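Local atomic coordinates of inactive glucansucrase (Lactobacillus reuteri, PDB entry 5JBD), a protein that belongs to the family 70 glycoside hydrolases, large proteins built around a circularly permuted TIM barrel, and represents a glucansucrase in inactive form. Residues Gly279-Ala284 and Gln745-Met750; Ser657-Glu662 and Ser701-Gly706; Asn668-Val673 and Thr722-Gly727; Ala694-Gly699 and Ser708-Tyr713. All coordinates share one frame; numbering follows the deposited sequence.

Contact 1: residues Gly279-Ala284 and Gln745-Met750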
loop_
_atom_site.group_PDB
_atom_site.type_symbol
_atom_site.label_atom_id
_atom_site.label_comp_id
_atom_site.label_asym_id
_atom_site.label_seq_id
_atom_site.Cartn_x
_atom_site.Cartn_y
_atom_site.Cartn_z
ATOM N N GLY A 279 4.245 17.295 -6.484
ATOM C CA GLY A 279 5.232 16.432 -5.866
ATOM C C GLY A 279 4.635 15.096 -5.507
ATOM O O GLY A 279 3.507 14.796 -5.923
ATOM N N PHE A 280 5.385 14.298 -4.746
ATOM C CA PHE A 280 4.987 12.924 -4.438
ATOM C C PHE A 280 5.022 12.539 -2.972
ATOM O O PHE A 280 5.890 12.984 -2.202
ATOM C CB PHE A 280 5.879 11.949 -5.199
ATOM C CG PHE A 280 5.842 12.144 -6.680
ATOM C CD1 PHE A 280 4.686 11.831 -7.399
ATOM C CD2 PHE A 280 6.940 12.649 -7.366
ATOM C CE1 PHE A 280 4.635 12.009 -8.771
ATOM C CE2 PHE A 280 6.889 12.827 -8.745
ATOM C CZ PHE A 280 5.742 12.508 -9.447
ATOM N N ARG A 281 4.061 11.700 -2.596
ATOM C CA ARG A 281 4.157 10.867 -1.418
ATOM C C ARG A 281 4.642 9.520 -1.933
ATOM O O ARG A 281 3.964 8.897 -2.747
ATOM C CB ARG A 281 2.796 10.782 -0.713
ATOM C CG ARG A 281 2.765 9.966 0.564
ATOM C CD ARG A 281 2.576 8.480 0.301
ATOM N NE ARG A 281 2.253 7.708 1.504
ATOM C CZ ARG A 281 2.043 6.389 1.517
ATOM N NH1 ARG A 281 2.123 5.680 0.399
ATOM N NH2 ARG A 281 1.723 5.778 2.649
ATOM N N VAL A 282 5.813 9.069 -1.485
ATOM C CA VAL A 282 6.449 7.892 -2.073
ATOM C C VAL A 282 6.118 6.626 -1.276
ATOM O O VAL A 282 6.634 6.412 -0.166
ATOM C CB VAL A 282 7.968 8.082 -2.219
ATOM C CG1 VAL A 282 8.585 6.878 -2.918
ATOM C CG2 VAL A 282 8.268 9.364 -2.994
ATOM N N ASP A 283 5.233 5.803 -1.841
ATOM C CA ASP A 283 4.787 4.572 -1.187
ATOM C C ASP A 283 5.905 3.545 -1.109
ATOM O O ASP A 283 6.670 3.370 -2.074
ATOM C CB ASP A 283 3.626 3.960 -1.974
ATOM C CG ASP A 283 3.039 2.727 -1.297
ATOM O OD1 ASP A 283 2.519 2.849 -0.161
ATOM O OD2 ASP A 283 3.100 1.653 -1.914
ATOM N N ALA A 284 6.024 2.879 0.036
ATOM C CA ALA A 284 6.962 1.746 0.201
ATOM C C ALA A 284 8.415 2.109 -0.116
ATOM O O ALA A 284 9.171 1.333 -0.725
ATOM C CB ALA A 284 6.492 0.556 -0.653
ATOM N N GLN A 745 0.151 16.603 -3.809
ATOM C CA GLN A 745 1.027 15.452 -4.062
ATOM C C GLN A 745 0.232 14.216 -4.437
ATOM O O GLN A 745 -0.887 14.024 -3.973
ATOM C CB GLN A 745 1.904 15.137 -2.850
ATOM C CG GLN A 745 2.899 16.242 -2.504
ATOM C CD GLN A 745 2.308 17.387 -1.685
ATOM O OE1 GLN A 745 1.453 17.178 -0.819
ATOM N NE2 GLN A 745 2.751 18.610 -1.970
ATOM N N GLU A 746 0.815 13.378 -5.287
ATOM C CA GLU A 746 0.221 12.078 -5.627
ATOM C C GLU A 746 1.022 10.994 -4.948
ATOM O O GLU A 746 2.248 11.059 -4.870
ATOM C CB GLU A 746 0.201 11.837 -7.155
ATOM C CG GLU A 746 -0.166 10.424 -7.618
ATOM C CD GLU A 746 -1.579 9.952 -7.256
ATOM O OE1 GLU A 746 -2.174 10.421 -6.243
ATOM O OE2 GLU A 746 -2.083 9.058 -7.985
ATOM N N ASP A 747 0.295 10.015 -4.437
ATOM C CA ASP A 747 0.845 8.788 -3.900
ATOM C C ASP A 747 1.358 7.969 -5.076
ATOM O O ASP A 747 0.560 7.427 -5.840
ATOM C CB ASP A 747 -0.274 8.028 -3.162
ATOM C CG ASP A 747 0.231 7.137 -2.055
ATOM O OD1 ASP A 747 1.298 6.522 -2.231
ATOM O OD2 ASP A 747 -0.465 7.054 -0.997
ATOM N N ILE A 748 2.676 7.890 -5.225
ATOM C CA ILE A 748 3.304 7.167 -6.347
ATOM C C ILE A 748 3.755 5.812 -5.819
ATOM O O ILE A 748 4.335 5.736 -4.735
ATOM C CB ILE A 748 4.441 7.969 -7.046
ATOM C CG1 ILE A 748 4.914 7.235 -8.317
ATOM C CG2 ILE A 748 5.623 8.264 -6.109
ATOM C CD1 ILE A 748 5.883 8.030 -9.157
ATOM N N VAL A 749 3.479 4.758 -6.594
ATOM C CA VAL A 749 3.539 3.378 -6.102
ATOM C C VAL A 749 4.418 2.526 -7.011
ATOM O O VAL A 749 3.917 1.861 -7.922
ATOM C CB VAL A 749 2.128 2.762 -6.020
ATOM C CG1 VAL A 749 2.169 1.359 -5.404
ATOM C CG2 VAL A 749 1.211 3.674 -5.214
ATOM N N MET A 750 5.732 2.551 -6.750
ATOM C CA MET A 750 6.716 1.807 -7.558
ATOM C C MET A 750 6.954 0.369 -7.109
ATOM O O MET A 750 7.605 -0.384 -7.832
ATOM C CB MET A 750 8.060 2.552 -7.616
ATOM C CG MET A 750 8.022 3.829 -8.447
ATOM S SD MET A 750 9.554 4.803 -8.445
ATOM C CE MET A 750 9.336 5.751 -6.923
HETATM O O HOH W 1 6.803 4.287 -4.810
#
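Arg281 and Asp747 run alongside each other from neighbouring strands, on one face of a parallel strand pair, and a salt bridge joins Arg281 NH1 to Asp747 OD1 at 2.9 Å. The carboxylate is met on its syn side, yet its plane is turned 64° from the guanidinium, which makes this a grip by one nitrogen and not a flat two-pronged pair. A bend at chi2 (-84°) lays the arginine chain against its partner. Arg281 NH1 also bonds Asp283 OD1, again at 2.9 Å, using that oxygen's anti lone pair, so one nitrogen serves two acids. Asp747 OD2 is engaged by Tyr707 and Trp690.

Main-chain bonds lock the register. Glu746 N donates to Gly279 O (3.1 Å), Arg281 uses both its N and its O toward the other strand, and Asp283 N closes on Ile748 O at 3.0 Å. Strands 279-282 and 743-748 are thus neighbours in the parallel barrel sheet although more than 450 residues separate them, as expected of a circularly permuted TIM barrel.

Apolar contacts occupy the reverse face. Phe280 CB touches Ile748 CG2 at 3.8 Å, while Ile748 CD1 sits over the phenyl face toward its rim and Glu746 O approaches the ring edge in its plane. Val282 CG1 meets Met750 CE at 4.2 Å. Met296 of helix 291-304 and Trp258 of helix 249-263 pack against this side.

Contact 2: residues Ser657-Glu662 and Ser701-Gly706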
loop_
_atom_site.group_PDB
_atom_site.type_symbol
_atom_site.label_atom_id
_atom_site.label_comp_id
_atom_site.label_asym_id
_atom_site.label_seq_id
_atom_site.Cartn_x
_atom_site.Cartn_y
_atom_site.Cartn_z
ATOM N N SER A 657 -9.234 7.219 3.102
ATOM C CA SER A 657 -9.176 6.030 3.951
ATOM C C SER A 657 -9.310 4.803 3.051
ATOM O O SER A 657 -9.993 4.857 2.026
ATOM C CB SER A 657 -10.344 6.045 4.962
ATOM O OG SER A 657 -10.533 4.763 5.574
ATOM N N LEU A 658 -8.716 3.685 3.457
ATOM C CA LEU A 658 -8.964 2.409 2.788
ATOM C C LEU A 658 -10.448 1.997 2.843
ATOM O O LEU A 658 -10.930 1.302 1.944
ATOM C CB LEU A 658 -8.119 1.289 3.421
ATOM C CG LEU A 658 -6.599 1.432 3.411
ATOM C CD1 LEU A 658 -5.940 0.216 4.051
ATOM C CD2 LEU A 658 -6.073 1.596 1.994
ATOM N N PHE A 659 -11.157 2.430 3.882
ATOM C CA PHE A 659 -12.553 2.036 4.134
ATOM C C PHE A 659 -13.560 3.053 3.615
ATOM O O PHE A 659 -14.749 3.000 3.941
ATOM C CB PHE A 659 -12.748 1.820 5.631
ATOM C CG PHE A 659 -11.800 0.814 6.203
ATOM C CD1 PHE A 659 -12.069 -0.546 6.107
ATOM C CD2 PHE A 659 -10.616 1.225 6.818
ATOM C CE1 PHE A 659 -11.189 -1.484 6.619
ATOM C CE2 PHE A 659 -9.729 0.291 7.337
ATOM C CZ PHE A 659 -10.015 -1.066 7.240
ATOM N N GLN A 660 -13.075 3.968 2.788
ATOM C CA GLN A 660 -13.908 4.916 2.091
ATOM C C GLN A 660 -14.837 4.102 1.182
ATOM O O GLN A 660 -14.378 3.179 0.517
ATOM C CB GLN A 660 -13.010 5.855 1.285
ATOM C CG GLN A 660 -13.671 7.118 0.789
ATOM C CD GLN A 660 -12.713 7.984 -0.003
ATOM O OE1 GLN A 660 -11.523 8.107 0.328
ATOM N NE2 GLN A 660 -13.229 8.598 -1.052
ATOM N N PRO A 661 -16.140 4.404 1.192
ATOM C CA PRO A 661 -17.079 3.626 0.373
ATOM C C PRO A 661 -17.046 4.014 -1.109
ATOM O O PRO A 661 -16.569 5.094 -1.458
ATOM C CB PRO A 661 -18.434 4.005 0.968
ATOM C CG PRO A 661 -18.258 5.423 1.374
ATOM C CD PRO A 661 -16.827 5.496 1.907
ATOM N N GLU A 662 -17.574 3.140 -1.966
ATOM C CA GLU A 662 -17.826 3.504 -3.357
ATOM C C GLU A 662 -18.885 4.618 -3.352
ATOM O O GLU A 662 -19.811 4.580 -2.538
ATOM C CB GLU A 662 -18.297 2.290 -4.160
ATOM C CG GLU A 662 -17.233 1.213 -4.352
ATOM C CD GLU A 662 -16.096 1.608 -5.301
ATOM O OE1 GLU A 662 -16.243 2.563 -6.098
ATOM O OE2 GLU A 662 -15.043 0.932 -5.274
ATOM N N SER A 701 -9.461 -6.444 -5.529
ATOM C CA SER A 701 -8.686 -5.987 -4.364
ATOM C C SER A 701 -9.618 -5.737 -3.165
ATOM O O SER A 701 -10.807 -5.444 -3.325
ATOM C CB SER A 701 -7.865 -4.735 -4.704
ATOM O OG SER A 701 -8.671 -3.582 -4.877
ATOM N N ARG A 702 -9.070 -5.875 -1.967
ATOM C CA ARG A 702 -9.856 -5.755 -0.750
ATOM C C ARG A 702 -10.552 -4.396 -0.602
ATOM O O ARG A 702 -11.718 -4.336 -0.209
ATOM C CB ARG A 702 -8.962 -6.038 0.455
ATOM C CG ARG A 702 -9.682 -6.103 1.798
ATOM C CD ARG A 702 -8.769 -6.733 2.842
ATOM N NE ARG A 702 -8.565 -8.158 2.570
ATOM C CZ ARG A 702 -7.651 -8.936 3.141
ATOM N NH1 ARG A 702 -6.799 -8.458 4.054
ATOM N NH2 ARG A 702 -7.591 -10.219 2.794
ATOM N N TYR A 703 -9.844 -3.316 -0.924
ATOM C CA TYR A 703 -10.350 -1.974 -0.668
ATOM C C TYR A 703 -10.614 -1.121 -1.906
ATOM O O TYR A 703 -11.269 -0.078 -1.802
ATOM C CB TYR A 703 -9.380 -1.236 0.267
ATOM C CG TYR A 703 -9.067 -1.960 1.576
ATOM C CD1 TYR A 703 -10.044 -2.164 2.542
ATOM C CD2 TYR A 703 -7.782 -2.421 1.845
ATOM C CE1 TYR A 703 -9.755 -2.817 3.735
ATOM C CE2 TYR A 703 -7.481 -3.074 3.026
ATOM C CZ TYR A 703 -8.464 -3.268 3.974
ATOM O OH TYR A 703 -8.148 -3.915 5.139
ATOM N N ASN A 704 -10.141 -1.553 -3.083
ATOM C CA ASN A 704 -10.287 -0.754 -4.321
ATOM C C ASN A 704 -9.714 0.669 -4.150
ATOM O O ASN A 704 -10.251 1.640 -4.692
ATOM C CB ASN A 704 -11.770 -0.717 -4.784
ATOM C CG ASN A 704 -12.088 -1.794 -5.804
ATOM O OD1 ASN A 704 -12.310 -1.503 -6.975
ATOM N ND2 ASN A 704 -12.097 -3.046 -5.365
ATOM N N GLU A 705 -8.633 0.776 -3.371
ATOM C CA GLU A 705 -8.067 2.075 -2.972
ATOM C C GLU A 705 -7.041 2.642 -3.944
ATOM O O GLU A 705 -6.762 3.841 -3.885
ATOM C CB GLU A 705 -7.437 2.009 -1.559
ATOM C CG GLU A 705 -6.023 1.427 -1.461
ATOM C CD GLU A 705 -5.915 -0.030 -1.893
ATOM O OE1 GLU A 705 -6.908 -0.777 -1.795
ATOM O OE2 GLU A 705 -4.852 -0.432 -2.384
ATOM N N GLY A 706 -6.448 1.786 -4.780
ATOM C CA GLY A 706 -5.470 2.220 -5.772
ATOM C C GLY A 706 -4.031 1.738 -5.632
ATOM O O GLY A 706 -3.264 1.887 -6.581
HETATM O O HOH W 2 -13.180 1.260 -7.143
#
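The type I turn from Ser657 to Gln660 presents Leu658 and Phe659 in succession to Tyr703. Ser657 shapes it: its OG accepts from Phe659 N at 2.9 Å, an ST turn, while also bonding Glu471. Leu658 then makes a CH-pi contact, its CB standing 4.0 Å from the centroid of the Tyr703 ring and 17° off the normal; Arg702 CG covers the opposite face, so the phenol is sandwiched between aliphatic carbons. The two leucine methyls divide the work. Leu658 CD1 lies against Tyr703 CE2 at 3.8 Å, whereas Leu658 CD2 reaches Glu705 CG at 3.5 Å, running beside the aliphatic part of that chain.

Phe659 starts out pointing away from the other segment, but its ring comes back to Tyr703. The result is a T-shaped pair in which the tyrosine edge addresses the phenylalanine face, with ring centroids 5.1 Å apart and planes at 73°. Farther on, Glu662 approaches Asn704 through water: one molecule donates to Glu662 OE2 at 2.7 Å and to Asn704 OD1 at 2.9 Å. The amide nitrogen of Asn704 is held by Gly699 O.

Both segments are loops, one following strand 652-654 and the other strand 696-697. Helix 392-406 flanks them, with Lys396 against Leu658 and Tyr703 and Ile399 against Phe659, while Lys723 NZ ties Gln660 O to Tyr703 O.

Contact 3: residues Asn668-Val673 and Thr722-Gly727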
loop_
_atom_site.group_PDB
_atom_site.type_symbol
_atom_site.label_atom_id
_atom_site.label_comp_id
_atom_site.label_asym_id
_atom_site.label_seq_id
_atom_site.Cartn_x
_atom_site.Cartn_y
_atom_site.Cartn_z
ATOM N N ASN A 668 -21.106 12.792 -5.225
ATOM C CA ASN A 668 -20.391 12.210 -4.072
ATOM C C ASN A 668 -18.996 11.642 -4.393
ATOM O O ASN A 668 -18.327 11.135 -3.487
ATOM C CB ASN A 668 -21.249 11.133 -3.380
ATOM C CG ASN A 668 -22.373 11.717 -2.534
ATOM O OD1 ASN A 668 -22.418 12.912 -2.260
ATOM N ND2 ASN A 668 -23.293 10.862 -2.117
ATOM N N HIS A 669 -18.558 11.715 -5.654
ATOM C CA HIS A 669 -17.173 11.404 -5.996
ATOM C C HIS A 669 -16.263 12.271 -5.137
ATOM O O HIS A 669 -16.437 13.483 -5.079
ATOM C CB HIS A 669 -16.871 11.707 -7.468
ATOM C CG HIS A 669 -17.471 10.733 -8.438
ATOM N ND1 HIS A 669 -17.173 10.756 -9.784
ATOM C CD2 HIS A 669 -18.345 9.714 -8.264
ATOM C CE1 HIS A 669 -17.822 9.783 -10.395
ATOM N NE2 HIS A 669 -18.538 9.134 -9.493
ATOM N N ALA A 670 -15.293 11.653 -4.481
ATOM C CA ALA A 670 -14.367 12.405 -3.633
ATOM C C ALA A 670 -13.755 13.594 -4.388
ATOM O O ALA A 670 -13.635 14.683 -3.826
ATOM C CB ALA A 670 -13.275 11.487 -3.086
ATOM N N TYR A 671 -13.419 13.405 -5.672
ATOM C CA TYR A 671 -12.820 14.495 -6.446
ATOM C C TYR A 671 -13.730 15.716 -6.487
ATOM O O TYR A 671 -13.268 16.836 -6.282
ATOM C CB TYR A 671 -12.428 14.049 -7.867
ATOM C CG TYR A 671 -11.293 13.020 -7.954
ATOM C CD1 TYR A 671 -10.289 12.947 -6.988
ATOM C CD2 TYR A 671 -11.246 12.108 -9.001
ATOM C CE1 TYR A 671 -9.284 11.992 -7.057
ATOM C CE2 TYR A 671 -10.237 11.164 -9.091
ATOM C CZ TYR A 671 -9.240 11.122 -8.110
ATOM O OH TYR A 671 -8.243 10.189 -8.177
ATOM N N ASN A 672 -15.027 15.497 -6.688
ATOM C CA ASN A 672 -15.982 16.607 -6.754
ATOM C C ASN A 672 -16.226 17.261 -5.400
ATOM O O ASN A 672 -16.311 18.492 -5.303
ATOM C CB ASN A 672 -17.293 16.148 -7.408
ATOM C CG ASN A 672 -17.087 15.711 -8.859
ATOM O OD1 ASN A 672 -16.152 16.173 -9.529
ATOM N ND2 ASN A 672 -17.917 14.801 -9.335
ATOM N N VAL A 673 -16.335 16.439 -4.363
ATOM C CA VAL A 673 -16.492 16.949 -2.995
ATOM C C VAL A 673 -15.263 17.778 -2.596
ATOM O O VAL A 673 -15.408 18.872 -2.045
ATOM C CB VAL A 673 -16.764 15.807 -1.980
ATOM C CG1 VAL A 673 -16.880 16.359 -0.561
ATOM C CG2 VAL A 673 -18.020 15.038 -2.376
ATOM N N THR A 722 -12.567 5.614 -11.022
ATOM C CA THR A 722 -11.973 4.870 -9.916
ATOM C C THR A 722 -12.923 5.086 -8.738
ATOM O O THR A 722 -13.983 5.697 -8.912
ATOM C CB THR A 722 -10.556 5.389 -9.589
ATOM O OG1 THR A 722 -10.648 6.726 -9.082
ATOM C CG2 THR A 722 -9.676 5.353 -10.853
ATOM N N LYS A 723 -12.571 4.617 -7.545
ATOM C CA LYS A 723 -13.374 4.947 -6.369
ATOM C C LYS A 723 -13.584 6.460 -6.257
ATOM O O LYS A 723 -14.674 6.913 -5.894
ATOM C CB LYS A 723 -12.741 4.410 -5.071
ATOM C CG LYS A 723 -13.664 4.539 -3.853
ATOM C CD LYS A 723 -12.980 4.200 -2.532
ATOM C CE LYS A 723 -12.764 2.702 -2.368
ATOM N NZ LYS A 723 -12.199 2.383 -1.032
ATOM N N TYR A 724 -12.543 7.232 -6.597
ATOM C CA TYR A 724 -12.478 8.670 -6.295
ATOM C C TYR A 724 -13.146 9.536 -7.359
ATOM O O TYR A 724 -13.584 10.660 -7.069
ATOM C CB TYR A 724 -11.004 9.090 -6.075
ATOM C CG TYR A 724 -10.292 8.149 -5.119
ATOM C CD1 TYR A 724 -10.603 8.144 -3.763
ATOM C CD2 TYR A 724 -9.369 7.215 -5.585
ATOM C CE1 TYR A 724 -9.989 7.260 -2.878
ATOM C CE2 TYR A 724 -8.734 6.334 -4.715
ATOM C CZ TYR A 724 -9.047 6.364 -3.352
ATOM O OH TYR A 724 -8.443 5.474 -2.497
ATOM N N GLY A 725 -13.213 9.016 -8.587
ATOM C CA GLY A 725 -13.782 9.735 -9.734
ATOM C C GLY A 725 -13.003 9.477 -11.018
ATOM O O GLY A 725 -12.281 8.481 -11.128
ATOM N N SER A 726 -13.228 10.351 -12.002
ATOM C CA SER A 726 -12.564 10.303 -13.312
ATOM C C SER A 726 -11.288 11.152 -13.314
ATOM O O SER A 726 -11.073 12.000 -12.435
ATOM C CB SER A 726 -13.506 10.825 -14.396
ATOM O OG SER A 726 -13.832 12.192 -14.179
ATOM N N GLY A 727 -10.477 10.935 -14.346
ATOM C CA GLY A 727 -9.273 11.715 -14.570
ATOM C C GLY A 727 -9.576 13.182 -14.816
ATOM O O GLY A 727 -8.831 14.060 -14.353
HETATM O O HOH W 3 -15.388 9.002 -4.153
HETATM O O HOH W 4 -8.602 8.240 -9.998
#
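Tyr671 N, in the first turn of helix 670-676, donates to Tyr724 O over 3.1 Å in a nearly straight bond (171°). The backbones come closest at Ala670 and Tyr724, whose CA atoms are 5.0 Å apart. Ala670 N instead uses a water at 2.7 Å, and that water donates to Lys723 O. On the loop side, Thr722 OG1 accepts from Tyr724 N, forming an ST turn, and Gly725, whose lack of a side chain leaves room for the ring, brings its CA within 3.5 Å of Tyr671 CD2; its phi of 142° also suits glycine.

Among side chains, Tyr671 and Tyr724 carry the packing. Tyr724 CB lies over the Tyr671 face in a CH-pi contact, 3.6 Å from the ring centroid and 23° off the normal. A second water, at the edge of the Tyr671 ring, accepts from both Tyr671 OH and Thr722 OG1, joining the two hydroxyls. The Tyr724 ring turns its edge to Ala670 CB and gives its hydroxyl to Glu705 O.

Two helix starts meet here: His669 is the N-cap residue of helix 670-676 and Ser726 that of helix 727-739. Glu729 of the second helix bonds His669 ND1 and Ser726 N, and Leu730 packs against Tyr671.

Contact 4: residues Ala694-Gly699 and Ser708-Tyr713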
loop_
_atom_site.group_PDB
_atom_site.type_symbol
_atom_site.label_atom_id
_atom_site.label_comp_id
_atom_site.label_asym_id
_atom_site.label_seq_id
_atom_site.Cartn_x
_atom_site.Cartn_y
_atom_site.Cartn_z
ATOM N N ALA A 694 -4.259 7.150 -7.525
ATOM C CA ALA A 694 -5.418 7.427 -8.359
ATOM C C ALA A 694 -5.609 6.406 -9.488
ATOM O O ALA A 694 -6.533 6.534 -10.280
ATOM C CB ALA A 694 -5.292 8.833 -8.922
ATOM N N TYR A 695 -4.788 5.359 -9.494
ATOM C CA TYR A 695 -4.648 4.414 -10.607
ATOM C C TYR A 695 -5.877 3.513 -10.648
ATOM O O TYR A 695 -6.596 3.384 -9.646
ATOM C CB TYR A 695 -3.341 3.599 -10.444
ATOM C CG TYR A 695 -2.220 4.491 -9.941
ATOM C CD1 TYR A 695 -1.718 5.512 -10.747
ATOM C CD2 TYR A 695 -1.759 4.408 -8.626
ATOM C CE1 TYR A 695 -0.755 6.380 -10.283
ATOM C CE2 TYR A 695 -0.793 5.280 -8.163
ATOM C CZ TYR A 695 -0.304 6.272 -8.998
ATOM O OH TYR A 695 0.665 7.152 -8.560
ATOM N N THR A 696 -6.134 2.923 -11.819
ATOM C CA THR A 696 -7.268 2.011 -11.999
ATOM C C THR A 696 -7.121 0.818 -11.067
ATOM O O THR A 696 -6.146 0.090 -11.161
ATOM C CB THR A 696 -7.344 1.481 -13.450
ATOM O OG1 THR A 696 -7.438 2.590 -14.349
ATOM C CG2 THR A 696 -8.572 0.556 -13.640
ATOM N N PRO A 697 -8.077 0.625 -10.155
ATOM C CA PRO A 697 -7.927 -0.450 -9.183
ATOM C C PRO A 697 -8.214 -1.831 -9.761
ATOM O O PRO A 697 -9.056 -1.963 -10.643
ATOM C CB PRO A 697 -8.971 -0.097 -8.115
ATOM C CG PRO A 697 -10.030 0.640 -8.859
ATOM C CD PRO A 697 -9.292 1.427 -9.905
ATOM N N PHE A 698 -7.504 -2.834 -9.264
ATOM C CA PHE A 698 -7.862 -4.230 -9.439
ATOM C C PHE A 698 -9.217 -4.436 -8.761
ATOM O O PHE A 698 -9.371 -4.180 -7.550
ATOM C CB PHE A 698 -6.780 -5.100 -8.791
ATOM C CG PHE A 698 -7.031 -6.588 -8.844
ATOM C CD1 PHE A 698 -7.585 -7.207 -9.967
ATOM C CD2 PHE A 698 -6.653 -7.386 -7.766
ATOM C CE1 PHE A 698 -7.772 -8.582 -9.999
ATOM C CE2 PHE A 698 -6.836 -8.759 -7.796
ATOM C CZ PHE A 698 -7.403 -9.354 -8.915
ATOM N N GLY A 699 -10.198 -4.892 -9.541
ATOM C CA GLY A 699 -11.584 -4.989 -9.075
ATOM C C GLY A 699 -11.781 -5.892 -7.871
ATOM O O GLY A 699 -12.617 -5.608 -7.018
ATOM N N SER A 708 -3.364 -1.495 -5.188
ATOM C CA SER A 708 -3.469 -2.698 -6.022
ATOM C C SER A 708 -4.040 -2.249 -7.359
ATOM O O SER A 708 -5.269 -2.122 -7.498
ATOM C CB SER A 708 -4.382 -3.733 -5.367
ATOM O OG SER A 708 -3.766 -4.261 -4.211
ATOM N N MET A 709 -3.151 -1.970 -8.318
ATOM C CA MET A 709 -3.548 -1.342 -9.582
ATOM C C MET A 709 -3.131 -2.175 -10.786
ATOM O O MET A 709 -2.114 -2.864 -10.756
ATOM C CB MET A 709 -3.036 0.114 -9.685
ATOM C CG MET A 709 -1.630 0.332 -10.257
ATOM S SD MET A 709 -0.377 -0.584 -9.356
ATOM C CE MET A 709 0.041 0.650 -8.111
ATOM N N THR A 710 -3.959 -2.101 -11.830
ATOM C CA THR A 710 -3.746 -2.786 -13.094
ATOM C C THR A 710 -3.242 -1.859 -14.196
ATOM O O THR A 710 -2.808 -2.350 -15.236
ATOM C CB THR A 710 -5.071 -3.429 -13.581
ATOM O OG1 THR A 710 -6.087 -2.416 -13.713
ATOM C CG2 THR A 710 -5.553 -4.474 -12.583
ATOM N N ASP A 711 -3.341 -0.538 -13.993
ATOM C CA ASP A 711 -2.952 0.449 -15.010
ATOM C C ASP A 711 -2.448 1.730 -14.329
ATOM O O ASP A 711 -3.222 2.447 -13.705
ATOM C CB ASP A 711 -4.147 0.752 -15.950
ATOM C CG ASP A 711 -3.749 1.528 -17.204
ATOM O OD1 ASP A 711 -2.813 2.369 -17.157
ATOM O OD2 ASP A 711 -4.376 1.298 -18.275
ATOM N N ARG A 712 -1.150 1.997 -14.477
ATOM C CA ARG A 712 -0.468 3.125 -13.820
ATOM C C ARG A 712 -0.762 4.487 -14.455
ATOM O O ARG A 712 -0.488 5.523 -13.844
ATOM C CB ARG A 712 1.042 2.926 -13.860
ATOM C CG ARG A 712 1.585 1.845 -12.942
ATOM C CD ARG A 712 3.096 1.812 -13.095
ATOM N NE ARG A 712 3.787 1.037 -12.074
ATOM C CZ ARG A 712 5.116 0.999 -11.926
ATOM N NH1 ARG A 712 5.920 1.683 -12.740
ATOM N NH2 ARG A 712 5.642 0.267 -10.955
ATOM N N TYR A 713 -1.309 4.490 -15.668
ATOM C CA TYR A 713 -1.584 5.730 -16.388
ATOM C C TYR A 713 -3.056 6.085 -16.536
ATOM O O TYR A 713 -3.359 7.243 -16.796
ATOM C CB TYR A 713 -0.924 5.684 -17.768
ATOM C CG TYR A 713 0.582 5.706 -17.684
ATOM C CD1 TYR A 713 1.319 4.526 -17.566
ATOM C CD2 TYR A 713 1.280 6.908 -17.698
ATOM C CE1 TYR A 713 2.705 4.553 -17.476
ATOM C CE2 TYR A 713 2.670 6.937 -17.614
ATOM C CZ TYR A 713 3.376 5.759 -17.505
ATOM O OH TYR A 713 4.752 5.820 -17.417
HETATM O O HOH W 5 -8.618 -3.398 -13.715
#
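Ser708 O accepts a hydrogen bond from Phe698 N at 2.9 Å, almost linear (171°), tying the two segments together at one end. Met709 follows, facing Pro697 in an antiparallel non-hydrogen-bonded pair. With chi1 at 87°, its CG sits between the backbone N and carbonyl carbon, and the side chain runs alongside Tyr695, CB to CB at 3.6 Å. The carbonyl of Thr696 also receives a CA-H...O contact from Met709.

At Thr710 the chain turns a corner. Its N donates to Thr696 O at 3.2 Å, its CG2 leans on Phe698 CB at 4.0 Å, and its OG1 is 2.7 Å from a water that reaches Pro697 O only weakly. Asp711 next brings CB near Thr696 OG1, a hydroxyl bonded to Asn714 O; its own OD1 accepts from Tyr713 N at 3.0 Å, an Asx turn, while OD2 goes to Gly796 N. Arg712 O ends the contact 3.3 Å from Tyr695 CD1 and bonds Trp258; the Tyr695 hydroxyl reaches Asp747 O.

Chemically, then, direct hydrogen bonding across this short antiparallel pairing is main chain to main chain, on both sides of the Pro697-Met709 pair. Side chains touch through carbon or lie against oxygens, and the water at Thr710 OG1 is an indirect link. Asp711 N is buried by the contact without any partner, probably at some energetic cost.

All four contacts belong to the family 70 region and gather around the parallel barrel sheet. Contact 1 is a piece of the sheet itself, and its two strands enclose every other segment along the sequence. Contact 4 follows strand 688-691, neighbour of 743-748, and touches contact 1 directly, Ala694 N bonding Glu746 OE2; their centres are about 14 Å apart. Contacts 2 and 3 interleave along the chain, with centres about 13 Å apart. The chain between strand 688-691 and helix 727-739 supplies both segments of contact 4, with one of contact 2 between them, then one of contact 3; this excursion is thus fastened to itself, to the loop after strand 652-654 and to the start of helix 670-676.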